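NAD(P)H-flavin oxidoreductase (Staphylococcus epidermidis ATCC 12228, PDB 3GBH) binds flavin mononucleotide and, as a member of the nitroreductase family, probably uses NAD(P)H to carry out flavin-dependent reductions. Local coordinates at residues S61-M64 with K65-K69; A98-I101 with Y102-V106; A147-L150 with M151-K155; G166-K169 with E170-A173. All coordinates share one frame; numbering follows the deposited sequence.

Contact 1 of 4, residues S61-M64 with K65-K69; sequences SDEM and KEKVK
K65 N bonds to S61 O at 3.0 Å, and the same i to i+4 step is taken by E66 on D62, K67 on E63 and V68 on M64, so the two segments together span the short helix 62-68. S61 sits before the first turn as its N-cap: S61 OG accepts from M64 N at 2.9 Å in a nearly straight bond (163°). The same hydroxyl bonds L213 O of the second subunit. M64, a selenomethionine, has its CG anti to the backbone N (chi1 -167°) and then bends twice, which lays SE across the chain of K67, 4.0 Å from K67 CD. SE also approaches V68 CG1 at 4.4 Å. E63 and K67 run side by side in the same direction, E63 OE2 and K67 NZ meeting at 3.6 Å in a long salt bridge. K65 turns the other way: its methylenes pass S61 O, with CG 3.3 Å from that oxygen, before NZ bonds L79 O and S82 O. The chemistry is thus divided by face. The E63-K67 pair lies on the exposed side and probably adds only modest electrostatic support, while the cap satisfies an amide of the first turn and ties this helix start to the second subunit.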
loop_
_atom_site.group_PDB
_atom_site.type_symbol
_atom_site.label_atom_id
_atom_site.label_comp_id
_atom_site.label_asym_id
_atom_site.label_seq_id
_atom_site.Cartn_x
_atom_site.Cartn_y
_atom_site.Cartn_z
ATOM N N SER B 61 20.072 3.837 -42.387
ATOM C CA SER B 61 21.068 4.209 -43.406
ATOM C C SER B 61 20.923 5.661 -43.832
ATOM O O SER B 61 19.821 6.188 -43.826
ATOM C CB SER B 61 20.959 3.317 -44.648
ATOM O OG SER B 61 19.816 3.659 -45.394
ATOM N N ASP B 62 22.030 6.296 -44.197
ATOM C CA ASP B 62 21.997 7.673 -44.706
ATOM C C ASP B 62 21.104 7.707 -45.943
ATOM O O ASP B 62 20.309 8.620 -46.139
ATOM C CB ASP B 62 23.381 8.146 -45.122
ATOM C CG ASP B 62 24.308 8.466 -43.953
ATOM O OD1 ASP B 62 23.867 8.547 -42.790
ATOM O OD2 ASP B 62 25.503 8.681 -44.240
ATOM N N GLU B 63 21.270 6.693 -46.786
ATOM C CA GLU B 63 20.508 6.574 -48.025
ATOM C C GLU B 63 18.973 6.570 -47.793
ATOM O O GLU B 63 18.266 7.368 -48.417
ATOM C CB GLU B 63 20.983 5.319 -48.751
ATOM C CG GLU B 63 20.490 5.138 -50.139
ATOM C CD GLU B 63 20.755 3.716 -50.646
ATOM O OE1 GLU B 63 21.902 3.230 -50.500
ATOM O OE2 GLU B 63 19.818 3.090 -51.192
HETATM N N MSE B 64 18.462 5.722 -46.884
HETATM C CA MSE B 64 17.007 5.647 -46.634
HETATM C C MSE B 64 16.466 6.869 -45.862
HETATM O O MSE B 64 15.358 7.325 -46.104
HETATM C CB MSE B 64 16.632 4.365 -45.882
HETATM C CG MSE B 64 15.099 4.048 -45.858
HETATM SE SE MSE B 64 14.258 3.944 -47.658
HETATM C CE MSE B 64 14.773 2.142 -48.197
ATOM N N LYS B 65 17.269 7.409 -44.956
ATOM C CA LYS B 65 16.930 8.671 -44.313
ATOM C C LYS B 65 16.738 9.779 -45.341
ATOM O O LYS B 65 15.782 10.554 -45.266
ATOM C CB LYS B 65 18.025 9.059 -43.325
ATOM C CG LYS B 65 17.957 8.274 -42.022
ATOM C CD LYS B 65 18.892 8.870 -41.004
ATOM C CE LYS B 65 18.582 8.426 -39.586
ATOM N NZ LYS B 65 19.309 9.315 -38.683
ATOM N N GLU B 66 17.651 9.865 -46.300
ATOM C CA GLU B 66 17.517 10.849 -47.351
ATOM C C GLU B 66 16.254 10.631 -48.178
ATOM O O GLU B 66 15.577 11.601 -48.551
ATOM C CB GLU B 66 18.722 10.806 -48.274
ATOM C CG GLU B 66 18.672 11.831 -49.383
ATOM C CD GLU B 66 18.606 13.258 -48.888
ATOM O OE1 GLU B 66 19.192 13.553 -47.828
ATOM O OE2 GLU B 66 17.984 14.089 -49.592
ATOM N N LYS B 67 15.942 9.364 -48.468
ATOM C CA LYS B 67 14.743 9.036 -49.230
ATOM C C LYS B 67 13.474 9.408 -48.513
ATOM O O LYS B 67 12.512 9.814 -49.151
ATOM C CB LYS B 67 14.697 7.551 -49.587
ATOM C CG LYS B 67 15.660 7.179 -50.697
ATOM C CD LYS B 67 15.566 5.674 -50.965
ATOM C CE LYS B 67 16.294 5.268 -52.227
ATOM N NZ LYS B 67 16.439 3.776 -52.301
ATOM N N VAL B 68 13.448 9.258 -47.192
ATOM C CA VAL B 68 12.225 9.588 -46.454
ATOM C C VAL B 68 12.226 11.026 -45.905
ATOM O O VAL B 68 11.272 11.427 -45.235
ATOM C CB VAL B 68 11.955 8.614 -45.322
ATOM C CG1 VAL B 68 11.986 7.174 -45.828
ATOM C CG2 VAL B 68 12.930 8.821 -44.190
ATOM N N LYS B 69 13.259 11.812 -46.216
ATOM C CA LYS B 69 13.449 13.092 -45.551
ATOM C C LYS B 69 12.238 14.006 -45.768
ATOM O O LYS B 69 11.676 14.509 -44.812
ATOM C CB LYS B 69 14.738 13.757 -46.040
ATOM C CG LYS B 69 15.133 15.063 -45.330
ATOM C CD LYS B 69 16.275 15.774 -46.098
#

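Contact 2 of 4, residues A98-I101 with Y102-V106; sequences AEQI and YGDAV. With CA (calcium ion), chain N.
Y102 lays its ring obliquely against the side chain of I101, CD1 coming within 3.8 Å of I101 CG2. The ring's other near neighbour along the helix is the carbonyl of A98, whose oxygen lies 3.4 Å from Y102 CD1. That carbonyl is already engaged by the backbone: Y102 N donates to A98 O at 2.9 Å, and the next three amides, of G103, D104 and A105, repeat the step on E99, Q100 and I101. At its far end the phenol bonds V49 O, so the ring is held both at its root and at its hydroxyl.

On another side of the helix D104 turns its CG back beside its own backbone N (chi1 -74°), which brings the carboxylate over the preceding turn. D104 OD1 binds the calcium ion at 2.3 Å. It also stands 3.1 Å from Q100 O; both atoms are acceptors, and the nearby cation probably offsets their repulsion. Water 1 links Q100 O to the calcium ion, donating to Q100 O at 2.8 Å and binding the metal at 2.5 Å. Nearby, Q100 NE2 reaches D208 of the second subunit, and E99 pairs with K116 of helix 113-128. E107, one turn beyond D104, supplies a further ligand, making this an i, i+3 acidic pair on helix 98-107 that forms a calcium site completed in part by water.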
loop_
_atom_site.group_PDB
_atom_site.type_symbol
_atom_site.label_atom_id
_atom_site.label_comp_id
_atom_site.label_asym_id
_atom_site.label_seq_id
_atom_site.Cartn_x
_atom_site.Cartn_y
_atom_site.Cartn_z
ATOM N N ALA B 98 -0.807 -16.970 -39.667
ATOM C CA ALA B 98 -1.521 -17.754 -38.656
ATOM C C ALA B 98 -0.970 -19.179 -38.537
ATOM O O ALA B 98 -0.724 -19.662 -37.435
ATOM C CB ALA B 98 -3.014 -17.791 -38.971
ATOM N N GLU B 99 -0.753 -19.843 -39.667
ATOM C CA GLU B 99 -0.288 -21.223 -39.643
ATOM C C GLU B 99 1.074 -21.286 -38.961
ATOM O O GLU B 99 1.317 -22.159 -38.136
ATOM C CB GLU B 99 -0.261 -21.835 -41.046
ATOM C CG GLU B 99 -1.675 -22.118 -41.658
ATOM C CD GLU B 99 -2.437 -23.255 -40.939
ATOM O OE1 GLU B 99 -1.815 -23.966 -40.088
ATOM O OE2 GLU B 99 -3.652 -23.440 -41.242
ATOM N N GLN B 100 1.933 -20.310 -39.260
ATOM C CA GLN B 100 3.274 -20.247 -38.665
ATOM C C GLN B 100 3.232 -20.059 -37.169
ATOM O O GLN B 100 3.890 -20.797 -36.434
ATOM C CB GLN B 100 4.078 -19.086 -39.267
ATOM C CG GLN B 100 5.500 -19.026 -38.761
ATOM C CD GLN B 100 6.249 -17.791 -39.223
ATOM O OE1 GLN B 100 5.754 -17.009 -40.048
ATOM N NE2 GLN B 100 7.461 -17.605 -38.678
ATOM N N ILE B 101 2.470 -19.047 -36.733
ATOM C CA ILE B 101 2.371 -18.657 -35.336
ATOM C C ILE B 101 1.786 -19.790 -34.508
ATOM O O ILE B 101 2.355 -20.227 -33.476
ATOM C CB ILE B 101 1.469 -17.357 -35.192
ATOM C CG1 ILE B 101 2.182 -16.136 -35.792
ATOM C CG2 ILE B 101 1.152 -17.024 -33.737
ATOM C CD1 ILE B 101 1.265 -14.892 -35.940
ATOM N N TYR B 102 0.641 -20.280 -34.961
ATOM C CA TYR B 102 -0.064 -21.305 -34.211
ATOM C C TYR B 102 0.691 -22.618 -34.303
ATOM O O TYR B 102 0.751 -23.367 -33.326
ATOM C CB TYR B 102 -1.513 -21.399 -34.657
ATOM C CG TYR B 102 -2.358 -20.250 -34.100
ATOM C CD1 TYR B 102 -2.118 -18.920 -34.451
ATOM C CD2 TYR B 102 -3.372 -20.504 -33.210
ATOM C CE1 TYR B 102 -2.908 -17.865 -33.914
ATOM C CE2 TYR B 102 -4.153 -19.490 -32.683
ATOM C CZ TYR B 102 -3.927 -18.182 -33.026
ATOM O OH TYR B 102 -4.719 -17.207 -32.460
ATOM N N GLY B 103 1.322 -22.857 -35.440
ATOM C CA GLY B 103 2.214 -24.005 -35.612
ATOM C C GLY B 103 3.354 -23.991 -34.595
ATOM O O GLY B 103 3.699 -25.024 -34.011
ATOM N N ASP B 104 3.940 -22.813 -34.387
ATOM C CA ASP B 104 4.995 -22.613 -33.371
ATOM C C ASP B 104 4.500 -22.922 -31.969
ATOM O O ASP B 104 5.230 -23.488 -31.153
ATOM C CB ASP B 104 5.549 -21.170 -33.426
ATOM C CG ASP B 104 6.459 -20.912 -34.648
ATOM O OD1 ASP B 104 6.688 -21.834 -35.462
ATOM O OD2 ASP B 104 6.937 -19.760 -34.807
ATOM N N ALA B 105 3.245 -22.598 -31.684
ATOM C CA ALA B 105 2.664 -22.930 -30.395
ATOM C C ALA B 105 2.572 -24.446 -30.162
ATOM O O ALA B 105 2.717 -24.929 -29.022
ATOM C CB ALA B 105 1.272 -22.293 -30.249
ATOM N N VAL B 106 2.266 -25.194 -31.226
ATOM C CA VAL B 106 2.212 -26.647 -31.146
ATOM C C VAL B 106 3.623 -27.216 -30.922
ATOM O O VAL B 106 3.820 -28.067 -30.054
ATOM C CB VAL B 106 1.537 -27.261 -32.424
ATOM C CG1 VAL B 106 1.531 -28.770 -32.365
ATOM C CG2 VAL B 106 0.075 -26.713 -32.591
HETATM CA CA CA N . 7.445 -23.514 -36.901
HETATM O O HOH W 1 5.112 -23.032 -37.528
HETATM O O HOH W 2 8.172 -21.755 -38.028
HETATM O O HOH W 3 10.054 -24.317 -37.792
#

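Contact 3 of 4, residues A147-L150 with M151-K155; sequences AMQL and MLTAK
M148 and L152 set their side chains aslant to each other one turn apart, and the selenomethionine methyl makes the touch: M148 CE lies 3.8 Å from L152 CG. Two bends beyond CG fold the M148 chain forward along the helix, which carries CE toward L152 and also to 4.2 Å from M151 CB. M151, likewise a selenomethionine, runs the opposite way. Its CG stands beside its own backbone N (chi1 -66°), 3.3 Å from A147 O, and the bend at chi3 turns M151 CE back over the earlier turn, 4.0 Å from M148 CA.

T153 adds the one polar side-chain bond between A147-L150 and M151-K155. Placing OG1 anti to the carbonyl carbon (chi1 -54°) points the hydroxyl back along the helix, where it donates to Q149 O at 2.9 Å. T153 N donates to the same oxygen at 3.0 Å, the two donors arriving from opposite faces of the carbonyl plane. Both donors of buried T153, its amide and its hydroxyl, are thus satisfied by one carbonyl. The amide of Q149 looks elsewhere, with NE2 bonding K41 O.

All of this belongs to the long helix 132-156. A147, M151 and A154 rest on strand 183-192, M151 and A154 also on strand 160-164, while L152 packs on V14 of helix 11-17. M148 and Q149 meet Q149 and M148 of the second subunit, respectively.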
loop_
_atom_site.group_PDB
_atom_site.type_symbol
_atom_site.label_atom_id
_atom_site.label_comp_id
_atom_site.label_asym_id
_atom_site.label_seq_id
_atom_site.Cartn_x
_atom_site.Cartn_y
_atom_site.Cartn_z
ATOM N N ALA B 147 4.270 -0.562 -29.751
ATOM C CA ALA B 147 5.026 0.700 -29.752
ATOM C C ALA B 147 5.274 1.273 -28.340
ATOM O O ALA B 147 6.407 1.724 -28.039
ATOM C CB ALA B 147 4.338 1.747 -30.634
HETATM N N MSE B 148 4.256 1.225 -27.463
HETATM C CA MSE B 148 4.436 1.742 -26.105
HETATM C C MSE B 148 5.485 0.903 -25.388
HETATM O O MSE B 148 6.390 1.418 -24.758
HETATM C CB MSE B 148 3.123 1.695 -25.319
HETATM C CG MSE B 148 3.237 2.320 -23.948
HETATM SE SE MSE B 148 3.302 4.276 -24.037
HETATM C CE MSE B 148 5.168 4.561 -23.501
ATOM N N GLN B 149 5.349 -0.412 -25.460
ATOM C CA GLN B 149 6.304 -1.273 -24.824
ATOM C C GLN B 149 7.713 -1.082 -25.428
ATOM O O GLN B 149 8.695 -1.131 -24.706
ATOM C CB GLN B 149 5.815 -2.716 -24.847
ATOM C CG GLN B 149 6.630 -3.676 -24.038
ATOM C CD GLN B 149 5.832 -4.907 -23.641
ATOM O OE1 GLN B 149 4.855 -4.811 -22.918
ATOM N NE2 GLN B 149 6.261 -6.075 -24.119
ATOM N N LEU B 150 7.815 -0.811 -26.732
ATOM C CA LEU B 150 9.127 -0.506 -27.346
ATOM C C LEU B 150 9.750 0.765 -26.749
ATOM O O LEU B 150 10.937 0.794 -26.422
ATOM C CB LEU B 150 8.970 -0.347 -28.858
ATOM C CG LEU B 150 10.246 -0.419 -29.686
ATOM C CD1 LEU B 150 9.881 -0.891 -31.102
ATOM C CD2 LEU B 150 11.002 0.909 -29.658
HETATM N N MSE B 151 8.943 1.805 -26.579
HETATM C CA MSE B 151 9.441 3.062 -26.004
HETATM C C MSE B 151 9.903 2.916 -24.557
HETATM O O MSE B 151 10.934 3.473 -24.167
HETATM C CB MSE B 151 8.393 4.160 -26.146
HETATM C CG MSE B 151 8.124 4.556 -27.593
HETATM SE SE MSE B 151 7.049 6.189 -27.675
HETATM C CE MSE B 151 5.280 5.335 -27.671
ATOM N N LEU B 152 9.176 2.123 -23.771
ATOM C CA LEU B 152 9.575 1.863 -22.391
ATOM C C LEU B 152 10.870 1.056 -22.334
ATOM O O LEU B 152 11.802 1.396 -21.599
ATOM C CB LEU B 152 8.439 1.176 -21.598
ATOM C CG LEU B 152 7.236 2.107 -21.403
ATOM C CD1 LEU B 152 5.983 1.353 -20.922
ATOM C CD2 LEU B 152 7.573 3.228 -20.472
ATOM N N THR B 153 10.946 0.009 -23.140
ATOM C CA THR B 153 12.154 -0.838 -23.178
ATOM C C THR B 153 13.355 -0.054 -23.661
ATOM O O THR B 153 14.450 -0.186 -23.121
ATOM C CB THR B 153 11.967 -2.111 -24.062
ATOM O OG1 THR B 153 10.810 -2.813 -23.605
ATOM C CG2 THR B 153 13.208 -3.030 -23.921
ATOM N N ALA B 154 13.146 0.794 -24.669
ATOM C CA ALA B 154 14.234 1.654 -25.152
ATOM C C ALA B 154 14.765 2.507 -23.993
ATOM O O ALA B 154 16.000 2.591 -23.745
ATOM C CB ALA B 154 13.739 2.535 -26.323
ATOM N N LYS B 155 13.840 3.087 -23.231
ATOM C CA LYS B 155 14.230 3.893 -22.070
ATOM C C LYS B 155 14.959 3.072 -21.003
ATOM O O LYS B 155 15.904 3.557 -20.372
ATOM C CB LYS B 155 13.028 4.601 -21.474
ATOM C CG LYS B 155 13.357 5.595 -20.379
ATOM C CD LYS B 155 13.836 6.908 -20.932
ATOM C CE LYS B 155 14.953 7.502 -20.120
ATOM N NZ LYS B 155 16.223 7.202 -20.778
#

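Contact 4 of 4, residues G166-K169 with E170-A173; sequences GFDK and ENIA
D168 and N171 make the main polar contact: N171 ND2 donates to D168 OD2 at 2.7 Å, almost straight at 176°. The oxygen lies in the amide plane of N171 and is met on its syn side, a little out of the carboxylate plane, yet carboxylate and amide stand nearly perpendicular, 88° apart. D168 CG anti to its own nitrogen (chi1 -176°) swings the carboxylate forward to the amide. The bonds made by backbone amides are weaker. N171 N makes weak bonds to both D168 O and D168 OD1, and I172 N makes another weak one to D168 O at 3.1 Å. Water 4 bridges the chain farther on, donating to K169 O at 2.7 Å and accepting from A173 N.

The apolar contacts gather about F167. I172 CG2 comes to the ring's edge, 4.0 Å from F167 CE2 and near the ring plane, whereas K169 CG lies above one face, offset toward its rim. F72 meets the F167 ring with nearly parallel planes, and P185 and I87 of the central sheet touch both F167 and I172.

D168 centres an inverse gamma turn that leads from strand 160-164 toward helix 172-176. Just before it, G166 N bonds FMN O4 and G166 O bonds N75, marking this as the loop that edges the flavin pocket of the nitroreductase fold.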
loop_
_atom_site.group_PDB
_atom_site.type_symbol
_atom_site.label_atom_id
_atom_site.label_comp_id
_atom_site.label_asym_id
_atom_site.label_seq_id
_atom_site.Cartn_x
_atom_site.Cartn_y
_atom_site.Cartn_z
ATOM N N GLY B 166 3.352 12.909 -37.504
ATOM C CA GLY B 166 3.450 13.938 -38.508
ATOM C C GLY B 166 4.368 13.596 -39.655
ATOM O O GLY B 166 5.346 14.299 -39.887
ATOM N N PHE B 167 4.043 12.522 -40.373
ATOM C CA PHE B 167 4.751 12.168 -41.593
ATOM C C PHE B 167 3.752 11.814 -42.697
ATOM O O PHE B 167 2.568 11.594 -42.430
ATOM C CB PHE B 167 5.814 11.059 -41.342
ATOM C CG PHE B 167 5.266 9.738 -40.876
ATOM C CD1 PHE B 167 4.839 9.559 -39.574
ATOM C CD2 PHE B 167 5.235 8.647 -41.729
ATOM C CE1 PHE B 167 4.363 8.337 -39.141
ATOM C CE2 PHE B 167 4.761 7.450 -41.306
ATOM C CZ PHE B 167 4.317 7.285 -40.017
ATOM N N ASP B 168 4.245 11.770 -43.928
ATOM C CA ASP B 168 3.418 11.495 -45.115
ATOM C C ASP B 168 3.046 10.017 -45.200
ATOM O O ASP B 168 3.720 9.230 -45.849
ATOM C CB ASP B 168 4.161 11.954 -46.374
ATOM C CG ASP B 168 3.338 11.798 -47.653
ATOM O OD1 ASP B 168 2.194 11.290 -47.593
ATOM O OD2 ASP B 168 3.872 12.160 -48.722
ATOM N N LYS B 169 1.940 9.667 -44.557
ATOM C CA LYS B 169 1.439 8.298 -44.541
ATOM C C LYS B 169 0.902 7.800 -45.883
ATOM O O LYS B 169 0.877 6.596 -46.144
ATOM C CB LYS B 169 0.359 8.200 -43.479
ATOM C CG LYS B 169 0.981 8.233 -42.085
ATOM C CD LYS B 169 -0.080 8.295 -41.015
ATOM C CE LYS B 169 0.548 8.378 -39.651
ATOM N NZ LYS B 169 -0.432 8.742 -38.609
ATOM N N GLU B 170 0.464 8.722 -46.723
ATOM C CA GLU B 170 -0.014 8.366 -48.057
ATOM C C GLU B 170 1.070 7.755 -48.937
ATOM O O GLU B 170 0.780 6.941 -49.787
ATOM C CB GLU B 170 -0.567 9.594 -48.767
ATOM C CG GLU B 170 -1.792 10.185 -48.115
ATOM C CD GLU B 170 -2.991 9.250 -48.147
ATOM O OE1 GLU B 170 -3.357 8.801 -49.263
ATOM O OE2 GLU B 170 -3.561 8.969 -47.057
ATOM N N ASN B 171 2.310 8.183 -48.753
ATOM C CA ASN B 171 3.397 7.833 -49.667
ATOM C C ASN B 171 4.520 7.030 -49.019
ATOM O O ASN B 171 5.376 6.503 -49.715
ATOM C CB ASN B 171 3.957 9.087 -50.296
ATOM C CG ASN B 171 2.947 9.793 -51.156
ATOM O OD1 ASN B 171 2.443 9.239 -52.138
ATOM N ND2 ASN B 171 2.638 11.026 -50.794
ATOM N N ILE B 172 4.505 6.898 -47.704
ATOM C CA ILE B 172 5.669 6.327 -47.031
ATOM C C ILE B 172 5.947 4.858 -47.397
ATOM O O ILE B 172 7.116 4.476 -47.589
ATOM C CB ILE B 172 5.596 6.526 -45.485
ATOM C CG1 ILE B 172 6.951 6.200 -44.842
ATOM C CG2 ILE B 172 4.409 5.777 -44.900
ATOM C CD1 ILE B 172 8.110 7.163 -45.311
ATOM N N ALA B 173 4.901 4.036 -47.504
ATOM C CA ALA B 173 5.083 2.620 -47.914
ATOM C C ALA B 173 5.791 2.515 -49.251
ATOM O O ALA B 173 6.770 1.772 -49.402
ATOM C CB ALA B 173 3.735 1.857 -47.966
HETATM O O HOH W 4 1.871 4.349 -47.260
#

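In the fold
Contact 3 is the core piece, its centre about 8 Å from the centre of the chain, and its chemistry is mostly apolar, with its side-chain donors bonded to carbonyls within the helix or elsewhere in the chain. Contacts 1 and 4 are partly buried, mixing apolar side chains with polar and charged ones, and contact 1 even buries a lysine whose amine meets carbonyls. They touch directly, V68 CG1 lying 3.9 Å from I172 CD1, which joins helix 62-68 to the start of helix 172-176. Contact 2 is farthest out, yet largely buried, since helix 113-128, nearby loops and the second subunit pack against it; it alone holds a metal. Contacts 1, 2 and 3 all reach the second subunit, whereas contact 4 instead bonds flavin.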